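PDB 4AMQ: L544, which acts as a manganese-binding nucleotidyl transferase of the mimivirus virion, with a possible part in transcription-coupled DNA repair. Local coordinates for residues Q52-G55 against S56-R60; Q264-Y267 against I268-K272; S306-K309 against D310-L314; T365-I368 against N369-P372. All coordinates share one frame; numbering follows the deposited sequence.

How the contacts relate
Contact 1 lies in the nucleotidyltransferase domain, where the side chain of Ser-56 comes within about 4 Å of a bound manganese ion. The other three belong to the helical domain. Contact 2 joins the two domains: Arg-59 NH1 of contact 1 forms salt bridges with Glu-266 OE2 at 3.1 Å and with Glu-270 OE2 at 3.3 Å. On another face of the same helix, Gln-264 OE1 probably hydrogen-bonds Tyr-367 OH of contact 4 at 2.7 Å, while Leu-265 and Ile-268 pack on that ring. Contact 3 stands apart, its centre about 20 Å from that of contact 2 and about 25 Å from that of contact 1.

Contact 1: Q52-G55 against S56-R60; sequences QIKG and SFRRR
With CG1 of Ile-53 beside the backbone N (chi1 -59°), its CG2 branch falls anti to that N, and CG of Phe-57 is anti to its own N (chi1 -171°); branch and aromatic ring are thereby swung together where the strand turns into a short helix. Ile-53 CG2 meets the ring at its edge, close to the ring plane, 3.5 Å from Phe-57 CD2, and Ile-53 CD1 lies 3.9 Å from Phe-57 CE2. A branched residue suits the strand, and the flat aromatic packs against helix 28-42, which both side chains touch. Arg-58 folds back over the strand end: its CD lies 3.3 Å from Ile-53 O, and a bend at chi3 (46°) lays the guanidinium with one face against Lys-54, whose CD is 3.6 Å from Arg-58 NH1. The two cationic ends remain close, Lys-54 NZ being 4.0 Å from Arg-58 NH1. Gly-55 makes the corner with a positive phi that glycine tolerates readily, and its O receives a weak bond from Arg-59 N at 3.4 Å. Arg-59 NH1 makes salt bridges to Glu-266 and Glu-270, while Arg-60 ends the helix in a Schellman motif. The small Ser-56 touches Asp-66, a manganese ligand; Gly-Ser after a strand, followed by the Asp-66 and Asp-68 pair, is consistent with the signature of the polymerase beta-type nucleotidyltransferase fold.

Contact 2: Q264-Y267 against I268-K272; sequences QLEY and IIETK
One face of the Tyr-267 ring carries Thr-271 CB, which stands 4.3 Å from the ring centroid and 26° off its normal, a CH-pi contact; Thr-271 CG2 reaches out to Tyr-267 CE1 at 3.8 Å, and Lys-272 CB approaches Tyr-267 CE2 obliquely. Threonine offers a compact apolar surface one turn on, and the lysine adds an aliphatic stem. A second pair of flat groups, the carboxylates of Glu-266 and Glu-270, have planes 59° apart and meet through the stem: Glu-266 CD lies 3.7 Å from Glu-270 CG, the first chain bent at chi2 (76°) to bring its carboxylate against the CG of the second. The like charges, Glu-266 OE1 and Glu-270 OE2, are 4.6 Å apart and would repel, but Arg-252 and Arg-59 each bind both acids, and Lys-277 takes the other oxygen of Glu-270. In the same turn the backbone widens into a pi-type turn: Tyr-267 O accepts from Thr-271 N at 2.8 Å and, more directly, from Lys-272 N at 2.9 Å, so one carbonyl is gripped twice. Ile-268 presses CG1 to 3.0 Å from Gln-264 O, a tight fit for a branched residue. Its side chain also packs on Tyr-363 and Tyr-367 of helix 334-368, Ile-269 faces helix 248-254, and the acids turn toward the nucleotidyltransferase domain, so the final turns of helix 259-272 are wedged between these three.

Contact 3: S306-K309 against D310-L314; sequences SIIK and DIRKL
A salt-bridge network of Lys-309, Asp-310 and Lys-313 lies near the C-terminal end of helix 297-311. Asp-310 OD1 is the hub: Lys-313 NZ binds it at 2.9 Å, whereas the bridge from Lys-309 NZ is long, at 3.8 Å. Lys-309 runs out straight from a CG anti to its N and kinks only at chi4 (-68°), which turns its ammonium group back toward the acid; the bend at chi4 in Lys-313 has a similar effect from the following turn. Long flexible lysines can thus converge on one short aspartate, and their nitrogens end 3.3 Å apart, Lys-309 NZ from Lys-313 NZ, a closeness that the shared carboxylate would offset. The other oxygen, OD2, is held by Arg-282 of helix 274-292. That oxygen also sits 3.2 Å from Ser-306 O, acceptor against acceptor, an approach the surrounding cations probably make bearable. In the backbone Ile-311 N bonds Ile-307 O at 2.9 Å, and Ile-311 CG2 crowds Ile-308 O at 3.2 Å. Ile-307, Ile-308 and Ile-311 present their branched side chains to helices 319-331 and 334-368, and Ile-311 also touches Leu-279, giving the helix an apolar side distinct from the charged cluster. Beyond, Lys-313 N returns to Asp-310 O at 3.0 Å and a type I beta turn spans Ile-311 to Leu-314, a common way for a helix to end in tightening turns.

Contact 4: T365-I368 against N369-P372; sequences TRYI and NIIP
Helix 334-368 comes to its C-terminus here in two successive i+3 turns, Tyr-367 to Ile-370 and Ile-368 to Ile-371: the spacing shortens from the i+4 bond of Asn-369 N to Thr-365 O (3.2 Å) to a weak bond from Ile-370 N to Tyr-367 O and another from Ile-371 N to Ile-368 O. The last is poorly aimed, its donor standing 70° out of the carbonyl plane, as expected of an unwinding helical terminus. Ile-371 then takes up an extended backbone, which suits a residue directly before Pro-372. The side chains follow the tightened spacing. Tyr-367 and Ile-370 lie side by side and point the same way, with Ile-370 CD1 3.8 Å from Tyr-367 CD1; the methyl approaches the ring obliquely. Both pack on Ile-261 of helix 259-272, while the tyrosine hydroxyl hydrogen-bonds Gln-264 there, so a large aromatic with a polar end can pack against apolar side chains and still have a partner for its oxygen. Elsewhere Ile-368 and Ile-371 cross each other obliquely, Ile-368 CD1 to Ile-371 CD1 at 4.1 Å, and both isoleucines touch Leu-251 of helix 248-254. Asn-369 lies over the carbonyl of the preceding turn: its CG is 3.1 Å from Thr-365 O, although ND2 is turned too badly to bond it, and OD1 has a weak bond from Arg-376 instead. A short polar amide suits this exposed end of the helix. With CG1 of Ile-368 anti to N (chi1 -167°), CG2 falls between the backbone N and the carbonyl carbon, which leaves Ile-368 CG2 3.1 Å from Asn-369 N.

Contact 1: Q52-G55 against S56-R60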
loop_
_atom_site.group_PDB
_atom_site.type_symbol
_atom_site.label_atom_id
_atom_site.label_comp_id
_atom_site.label_asym_id
_atom_site.label_seq_id
_atom_site.Cartn_x
_atom_site.Cartn_y
_atom_site.Cartn_z
ATOM N N GLN A 52 -5.387 -5.877 16.938
ATOM C CA GLN A 52 -4.477 -6.948 16.563
ATOM C C GLN A 52 -3.570 -6.527 15.413
ATOM O O GLN A 52 -4.034 -5.985 14.407
ATOM C CB GLN A 52 -5.252 -8.206 16.171
ATOM C CG GLN A 52 -4.387 -9.460 16.105
ATOM C CD GLN A 52 -4.691 -10.445 17.224
ATOM O OE1 GLN A 52 -5.824 -10.907 17.369
ATOM N NE2 GLN A 52 -3.677 -10.776 18.019
ATOM N N ILE A 53 -2.274 -6.773 15.573
ATOM C CA ILE A 53 -1.309 -6.498 14.521
ATOM C C ILE A 53 -1.321 -7.624 13.490
ATOM O O ILE A 53 -1.228 -8.801 13.843
ATOM C CB ILE A 53 0.102 -6.342 15.104
ATOM C CG1 ILE A 53 0.115 -5.202 16.127
ATOM C CG2 ILE A 53 1.122 -6.107 13.993
ATOM C CD1 ILE A 53 1.460 -4.958 16.763
ATOM N N LYS A 54 -1.441 -7.260 12.218
ATOM C CA LYS A 54 -1.487 -8.244 11.145
ATOM C C LYS A 54 -0.301 -8.089 10.202
ATOM O O LYS A 54 0.523 -7.188 10.367
ATOM C CB LYS A 54 -2.789 -8.105 10.354
ATOM C CG LYS A 54 -4.053 -8.217 11.194
ATOM C CD LYS A 54 -4.210 -9.606 11.796
ATOM C CE LYS A 54 -5.488 -9.707 12.621
ATOM N NZ LYS A 54 -5.592 -11.001 13.355
ATOM N N GLY A 55 -0.215 -8.985 9.223
ATOM C CA GLY A 55 0.723 -8.844 8.125
ATOM C C GLY A 55 2.191 -8.933 8.487
ATOM O O GLY A 55 2.577 -9.651 9.406
ATOM N N SER A 56 3.007 -8.183 7.754
ATOM C CA SER A 56 4.457 -8.279 7.855
ATOM C C SER A 56 5.016 -7.813 9.196
ATOM O O SER A 56 6.029 -8.332 9.660
ATOM C CB SER A 56 5.128 -7.511 6.710
ATOM O OG SER A 56 4.885 -6.120 6.811
ATOM N N PHE A 57 4.367 -6.832 9.814
ATOM C CA PHE A 57 4.830 -6.333 11.104
ATOM C C PHE A 57 4.606 -7.362 12.217
ATOM O O PHE A 57 5.423 -7.490 13.129
ATOM C CB PHE A 57 4.155 -5.009 11.456
ATOM C CG PHE A 57 4.739 -4.336 12.666
ATOM C CD1 PHE A 57 6.060 -3.918 12.670
ATOM C CD2 PHE A 57 3.969 -4.112 13.795
ATOM C CE1 PHE A 57 6.604 -3.296 13.779
ATOM C CE2 PHE A 57 4.508 -3.488 14.907
ATOM C CZ PHE A 57 5.826 -3.080 14.899
ATOM N N ARG A 58 3.497 -8.092 12.138
ATOM C CA ARG A 58 3.239 -9.178 13.080
ATOM C C ARG A 58 4.341 -10.232 12.985
ATOM O O ARG A 58 4.720 -10.838 13.987
ATOM C CB ARG A 58 1.866 -9.809 12.823
ATOM C CG ARG A 58 1.624 -11.119 13.573
ATOM C CD ARG A 58 0.251 -11.696 13.258
ATOM N NE ARG A 58 -0.032 -11.673 11.824
ATOM C CZ ARG A 58 -1.175 -12.083 11.277
ATOM N NH1 ARG A 58 -2.148 -12.558 12.045
ATOM N NH2 ARG A 58 -1.345 -12.022 9.961
ATOM N N ARG A 59 4.856 -10.438 11.776
ATOM C CA ARG A 59 5.953 -11.374 11.549
ATOM C C ARG A 59 7.302 -10.739 11.863
ATOM O O ARG A 59 8.340 -11.403 11.809
ATOM C CB ARG A 59 5.945 -11.885 10.107
ATOM C CG ARG A 59 4.798 -12.830 9.785
ATOM C CD ARG A 59 4.887 -13.335 8.350
ATOM N NE ARG A 59 4.526 -12.307 7.376
ATOM C CZ ARG A 59 5.327 -11.868 6.409
ATOM N NH1 ARG A 59 6.549 -12.363 6.271
ATOM N NH2 ARG A 59 4.899 -10.934 5.572
ATOM N N ARG A 60 7.280 -9.447 12.178
ATOM C CA ARG A 60 8.488 -8.718 12.549
ATOM C C ARG A 60 9.598 -8.856 11.512
ATOM O O ARG A 60 10.749 -9.110 11.862
ATOM C CB ARG A 60 8.996 -9.191 13.913
ATOM C CG ARG A 60 8.007 -8.991 15.055
ATOM C CD ARG A 60 8.566 -9.535 16.360
ATOM N NE ARG A 60 7.878 -8.991 17.526
ATOM C CZ ARG A 60 6.845 -9.574 18.127
ATOM N NH1 ARG A 60 6.374 -10.728 17.674
ATOM N NH2 ARG A 60 6.285 -9.003 19.185
#

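Contact 2: Q264-Y267 against I268-K272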
loop_
_atom_site.group_PDB
_atom_site.type_symbol
_atom_site.label_atom_id
_atom_site.label_comp_id
_atom_site.label_asym_id
_atom_site.label_seq_id
_atom_site.Cartn_x
_atom_site.Cartn_y
_atom_site.Cartn_z
ATOM N N GLN A 264 13.543 -21.179 4.739
ATOM C CA GLN A 264 14.392 -20.799 3.623
ATOM C C GLN A 264 13.725 -19.720 2.779
ATOM O O GLN A 264 14.364 -18.745 2.390
ATOM C CB GLN A 264 14.735 -22.022 2.773
ATOM C CG GLN A 264 15.532 -23.074 3.535
ATOM C CD GLN A 264 15.745 -24.352 2.741
ATOM O OE1 GLN A 264 15.103 -24.579 1.714
ATOM N NE2 GLN A 264 16.653 -25.194 3.218
ATOM N N LEU A 265 12.437 -19.893 2.507
ATOM C CA LEU A 265 11.699 -18.916 1.716
ATOM C C LEU A 265 11.574 -17.586 2.453
ATOM O O LEU A 265 11.684 -16.522 1.844
ATOM C CB LEU A 265 10.323 -19.459 1.319
ATOM C CG LEU A 265 10.334 -20.375 0.094
ATOM C CD1 LEU A 265 8.955 -20.954 -0.174
ATOM C CD2 LEU A 265 10.847 -19.618 -1.123
ATOM N N GLU A 266 11.354 -17.650 3.763
ATOM C CA GLU A 266 11.261 -16.442 4.572
ATOM C C GLU A 266 12.586 -15.687 4.538
ATOM O O GLU A 266 12.613 -14.463 4.415
ATOM C CB GLU A 266 10.888 -16.785 6.014
ATOM C CG GLU A 266 10.638 -15.572 6.905
ATOM C CD GLU A 266 9.289 -14.912 6.646
ATOM O OE1 GLU A 266 8.626 -15.262 5.646
ATOM O OE2 GLU A 266 8.889 -14.040 7.447
ATOM N N TYR A 267 13.686 -16.424 4.644
ATOM C CA TYR A 267 15.007 -15.818 4.585
ATOM C C TYR A 267 15.235 -15.132 3.243
ATOM O O TYR A 267 15.688 -13.990 3.188
ATOM C CB TYR A 267 16.097 -16.861 4.828
ATOM C CG TYR A 267 17.489 -16.314 4.618
ATOM C CD1 TYR A 267 18.191 -15.726 5.661
ATOM C CD2 TYR A 267 18.096 -16.373 3.372
ATOM C CE1 TYR A 267 19.461 -15.217 5.469
ATOM C CE2 TYR A 267 19.362 -15.869 3.170
ATOM C CZ TYR A 267 20.040 -15.291 4.220
ATOM O OH TYR A 267 21.305 -14.787 4.015
ATOM N N ILE A 268 14.916 -15.838 2.166
ATOM C CA ILE A 268 15.118 -15.325 0.816
ATOM C C ILE A 268 14.304 -14.062 0.558
ATOM O O ILE A 268 14.834 -13.054 0.086
ATOM C CB ILE A 268 14.750 -16.385 -0.236
ATOM C CG1 ILE A 268 15.638 -17.622 -0.073
ATOM C CG2 ILE A 268 14.879 -15.815 -1.640
ATOM C CD1 ILE A 268 15.227 -18.788 -0.939
ATOM N N ILE A 269 13.016 -14.130 0.871
ATOM C CA ILE A 269 12.100 -13.024 0.627
ATOM C C ILE A 269 12.385 -11.827 1.533
ATOM O O ILE A 269 12.462 -10.691 1.066
ATOM C CB ILE A 269 10.632 -13.475 0.812
ATOM C CG1 ILE A 269 10.284 -14.571 -0.202
ATOM C CG2 ILE A 269 9.683 -12.293 0.684
ATOM C CD1 ILE A 269 8.917 -15.193 -0.002
ATOM N N GLU A 270 12.566 -12.091 2.825
ATOM C CA GLU A 270 12.607 -11.030 3.828
ATOM C C GLU A 270 14.010 -10.543 4.216
ATOM O O GLU A 270 14.169 -9.418 4.692
ATOM C CB GLU A 270 11.841 -11.464 5.082
ATOM C CG GLU A 270 10.407 -11.907 4.815
ATOM C CD GLU A 270 9.541 -10.790 4.256
ATOM O OE1 GLU A 270 10.021 -9.639 4.180
ATOM O OE2 GLU A 270 8.375 -11.063 3.897
ATOM N N THR A 271 15.024 -11.377 4.027
ATOM C CA THR A 271 16.381 -10.973 4.393
ATOM C C THR A 271 17.266 -10.743 3.172
ATOM O O THR A 271 17.784 -9.645 2.969
ATOM C CB THR A 271 17.051 -11.979 5.358
ATOM O OG1 THR A 271 16.328 -12.005 6.593
ATOM C CG2 THR A 271 18.490 -11.572 5.644
ATOM N N LYS A 272 17.434 -11.776 2.357
ATOM C CA LYS A 272 18.274 -11.661 1.175
ATOM C C LYS A 272 17.786 -10.564 0.232
ATOM O O LYS A 272 18.585 -9.778 -0.277
ATOM C CB LYS A 272 18.356 -12.996 0.439
ATOM C CG LYS A 272 19.279 -12.967 -0.760
ATOM C CD LYS A 272 19.458 -14.353 -1.349
ATOM C CE LYS A 272 20.262 -14.291 -2.634
ATOM N NZ LYS A 272 21.606 -13.688 -2.414
#

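Contact 3: S306-K309 against D310-L314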
loop_
_atom_site.group_PDB
_atom_site.type_symbol
_atom_site.label_atom_id
_atom_site.label_comp_id
_atom_site.label_asym_id
_atom_site.label_seq_id
_atom_site.Cartn_x
_atom_site.Cartn_y
_atom_site.Cartn_z
ATOM N N SER A 306 16.931 9.178 1.729
ATOM C CA SER A 306 17.011 7.831 2.283
ATOM C C SER A 306 17.172 6.792 1.182
ATOM O O SER A 306 17.841 5.779 1.371
ATOM C CB SER A 306 15.776 7.506 3.130
ATOM O OG SER A 306 14.638 7.285 2.314
ATOM N N ILE A 307 16.554 7.048 0.032
ATOM C CA ILE A 307 16.584 6.101 -1.080
ATOM C C ILE A 307 17.949 6.080 -1.762
ATOM O O ILE A 307 18.458 5.019 -2.121
ATOM C CB ILE A 307 15.485 6.414 -2.118
ATOM C CG1 ILE A 307 14.105 6.065 -1.553
ATOM C CG2 ILE A 307 15.736 5.658 -3.416
ATOM C CD1 ILE A 307 12.970 6.238 -2.542
ATOM N N ILE A 308 18.535 7.261 -1.931
ATOM C CA ILE A 308 19.862 7.396 -2.525
ATOM C C ILE A 308 20.904 6.622 -1.728
ATOM O O ILE A 308 21.740 5.924 -2.301
ATOM C CB ILE A 308 20.296 8.877 -2.613
ATOM C CG1 ILE A 308 19.383 9.649 -3.564
ATOM C CG2 ILE A 308 21.735 8.983 -3.082
ATOM C CD1 ILE A 308 19.342 9.081 -4.961
ATOM N N LYS A 309 20.844 6.744 -0.406
ATOM C CA LYS A 309 21.759 6.022 0.472
ATOM C C LYS A 309 21.594 4.504 0.372
ATOM O O LYS A 309 22.573 3.774 0.240
ATOM C CB LYS A 309 21.574 6.462 1.927
ATOM C CG LYS A 309 22.333 5.599 2.929
ATOM C CD LYS A 309 22.147 6.089 4.357
ATOM C CE LYS A 309 23.017 5.304 5.339
ATOM N NZ LYS A 309 22.593 3.880 5.490
ATOM N N ASP A 310 20.352 4.034 0.433
ATOM C CA ASP A 310 20.077 2.598 0.517
ATOM C C ASP A 310 20.187 1.860 -0.815
ATOM O O ASP A 310 20.470 0.664 -0.846
ATOM C CB ASP A 310 18.701 2.353 1.138
ATOM C CG ASP A 310 18.626 2.814 2.576
ATOM O OD1 ASP A 310 19.692 2.949 3.208
ATOM O OD2 ASP A 310 17.503 3.035 3.073
ATOM N N ILE A 311 19.957 2.575 -1.910
ATOM C CA ILE A 311 19.977 1.982 -3.240
ATOM C C ILE A 311 21.349 1.390 -3.569
ATOM O O ILE A 311 21.463 0.469 -4.384
ATOM C CB ILE A 311 19.595 3.032 -4.302
ATOM C CG1 ILE A 311 19.122 2.358 -5.582
ATOM C CG2 ILE A 311 20.758 3.955 -4.589
ATOM C CD1 ILE A 311 17.863 1.585 -5.389
ATOM N N ARG A 312 22.383 1.912 -2.913
ATOM C CA ARG A 312 23.753 1.482 -3.169
ATOM C C ARG A 312 24.030 0.105 -2.572
ATOM O O ARG A 312 25.021 -0.541 -2.914
ATOM C CB ARG A 312 24.749 2.503 -2.613
ATOM C CG ARG A 312 24.606 3.899 -3.198
ATOM C CD ARG A 312 25.323 4.932 -2.349
ATOM N NE ARG A 312 25.223 6.264 -2.933
ATOM C CZ ARG A 312 26.025 6.717 -3.891
ATOM N NH1 ARG A 312 26.987 5.942 -4.375
ATOM N NH2 ARG A 312 25.861 7.943 -4.368
ATOM N N LYS A 313 23.152 -0.336 -1.677
ATOM C CA LYS A 313 23.285 -1.649 -1.059
ATOM C C LYS A 313 22.758 -2.743 -1.983
ATOM O O LYS A 313 23.056 -3.922 -1.795
ATOM C CB LYS A 313 22.546 -1.699 0.279
ATOM C CG LYS A 313 22.949 -0.614 1.268
ATOM C CD LYS A 313 22.520 -0.990 2.678
ATOM C CE LYS A 313 22.880 0.088 3.688
ATOM N NZ LYS A 313 21.923 1.228 3.655
ATOM N N LEU A 314 21.976 -2.343 -2.979
ATOM C CA LEU A 314 21.391 -3.287 -3.924
ATOM C C LEU A 314 22.387 -3.683 -5.009
ATOM O O LEU A 314 23.466 -3.096 -5.119
ATOM C CB LEU A 314 20.140 -2.692 -4.570
ATOM C CG LEU A 314 18.997 -2.278 -3.644
ATOM C CD1 LEU A 314 17.794 -1.857 -4.470
ATOM C CD2 LEU A 314 18.628 -3.414 -2.701
#

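Contact 4: T365-I368 against N369-P372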
loop_
_atom_site.group_PDB
_atom_site.type_symbol
_atom_site.label_atom_id
_atom_site.label_comp_id
_atom_site.label_asym_id
_atom_site.label_seq_id
_atom_site.Cartn_x
_atom_site.Cartn_y
_atom_site.Cartn_z
ATOM N N THR A 365 12.561 -21.353 -9.572
ATOM C CA THR A 365 12.689 -22.623 -10.281
ATOM C C THR A 365 13.037 -23.766 -9.332
ATOM O O THR A 365 12.551 -24.884 -9.490
ATOM C CB THR A 365 13.740 -22.545 -11.410
ATOM O OG1 THR A 365 15.014 -22.187 -10.861
ATOM C CG2 THR A 365 13.331 -21.510 -12.453
ATOM N N ARG A 366 13.874 -23.475 -8.343
ATOM C CA ARG A 366 14.275 -24.469 -7.353
ATOM C C ARG A 366 13.096 -24.993 -6.539
ATOM O O ARG A 366 12.922 -26.202 -6.389
ATOM C CB ARG A 366 15.320 -23.885 -6.408
ATOM C CG ARG A 366 15.580 -24.738 -5.182
ATOM C CD ARG A 366 16.552 -24.052 -4.249
ATOM N NE ARG A 366 17.788 -23.691 -4.937
ATOM C CZ ARG A 366 18.750 -22.948 -4.401
ATOM N NH1 ARG A 366 18.621 -22.482 -3.165
ATOM N NH2 ARG A 366 19.842 -22.668 -5.102
ATOM N N TYR A 367 12.290 -24.080 -6.006
ATOM C CA TYR A 367 11.182 -24.467 -5.140
ATOM C C TYR A 367 9.944 -24.921 -5.914
ATOM O O TYR A 367 9.164 -25.739 -5.423
ATOM C CB TYR A 367 10.851 -23.351 -4.143
ATOM C CG TYR A 367 11.932 -23.165 -3.103
ATOM C CD1 TYR A 367 11.987 -23.978 -1.979
ATOM C CD2 TYR A 367 12.909 -22.189 -3.251
ATOM C CE1 TYR A 367 12.976 -23.820 -1.027
ATOM C CE2 TYR A 367 13.904 -22.024 -2.307
ATOM C CZ TYR A 367 13.933 -22.841 -1.198
ATOM O OH TYR A 367 14.922 -22.683 -0.256
ATOM N N ILE A 368 9.770 -24.403 -7.126
ATOM C CA ILE A 368 8.662 -24.841 -7.966
ATOM C C ILE A 368 8.882 -26.288 -8.411
ATOM O O ILE A 368 7.926 -27.030 -8.636
ATOM C CB ILE A 368 8.469 -23.925 -9.193
ATOM C CG1 ILE A 368 7.121 -24.203 -9.862
ATOM C CG2 ILE A 368 9.610 -24.095 -10.184
ATOM C CD1 ILE A 368 5.937 -24.029 -8.940
ATOM N N ASN A 369 10.147 -26.685 -8.521
ATOM C CA ASN A 369 10.494 -28.053 -8.890
ATOM C C ASN A 369 10.329 -29.018 -7.726
ATOM O O ASN A 369 10.413 -30.233 -7.899
ATOM C CB ASN A 369 11.923 -28.129 -9.430
ATOM C CG ASN A 369 12.038 -27.601 -10.844
ATOM O OD1 ASN A 369 11.035 -27.425 -11.536
ATOM N ND2 ASN A 369 13.266 -27.358 -11.286
ATOM N N ILE A 370 10.107 -28.469 -6.537
ATOM C CA ILE A 370 9.833 -29.286 -5.364
ATOM C C ILE A 370 8.364 -29.695 -5.357
ATOM O O ILE A 370 7.984 -30.700 -4.758
ATOM C CB ILE A 370 10.200 -28.543 -4.064
ATOM C CG1 ILE A 370 11.711 -28.307 -4.008
ATOM C CG2 ILE A 370 9.749 -29.329 -2.847
ATOM C CD1 ILE A 370 12.194 -27.733 -2.696
ATOM N N ILE A 371 7.547 -28.904 -6.044
ATOM C CA ILE A 371 6.129 -29.200 -6.215
ATOM C C ILE A 371 5.926 -30.126 -7.413
ATOM O O ILE A 371 6.626 -30.004 -8.416
ATOM C CB ILE A 371 5.321 -27.901 -6.423
ATOM C CG1 ILE A 371 5.466 -26.984 -5.205
ATOM C CG2 ILE A 371 3.858 -28.206 -6.701
ATOM C CD1 ILE A 371 4.796 -25.636 -5.358
ATOM N N PRO A 372 4.983 -31.078 -7.300
ATOM C CA PRO A 372 4.681 -32.002 -8.405
ATOM C C PRO A 372 4.059 -31.296 -9.616
ATOM O O PRO A 372 3.100 -30.542 -9.443
ATOM C CB PRO A 372 3.663 -32.965 -7.784
ATOM C CG PRO A 372 3.893 -32.872 -6.302
ATOM C CD PRO A 372 4.274 -31.444 -6.060
#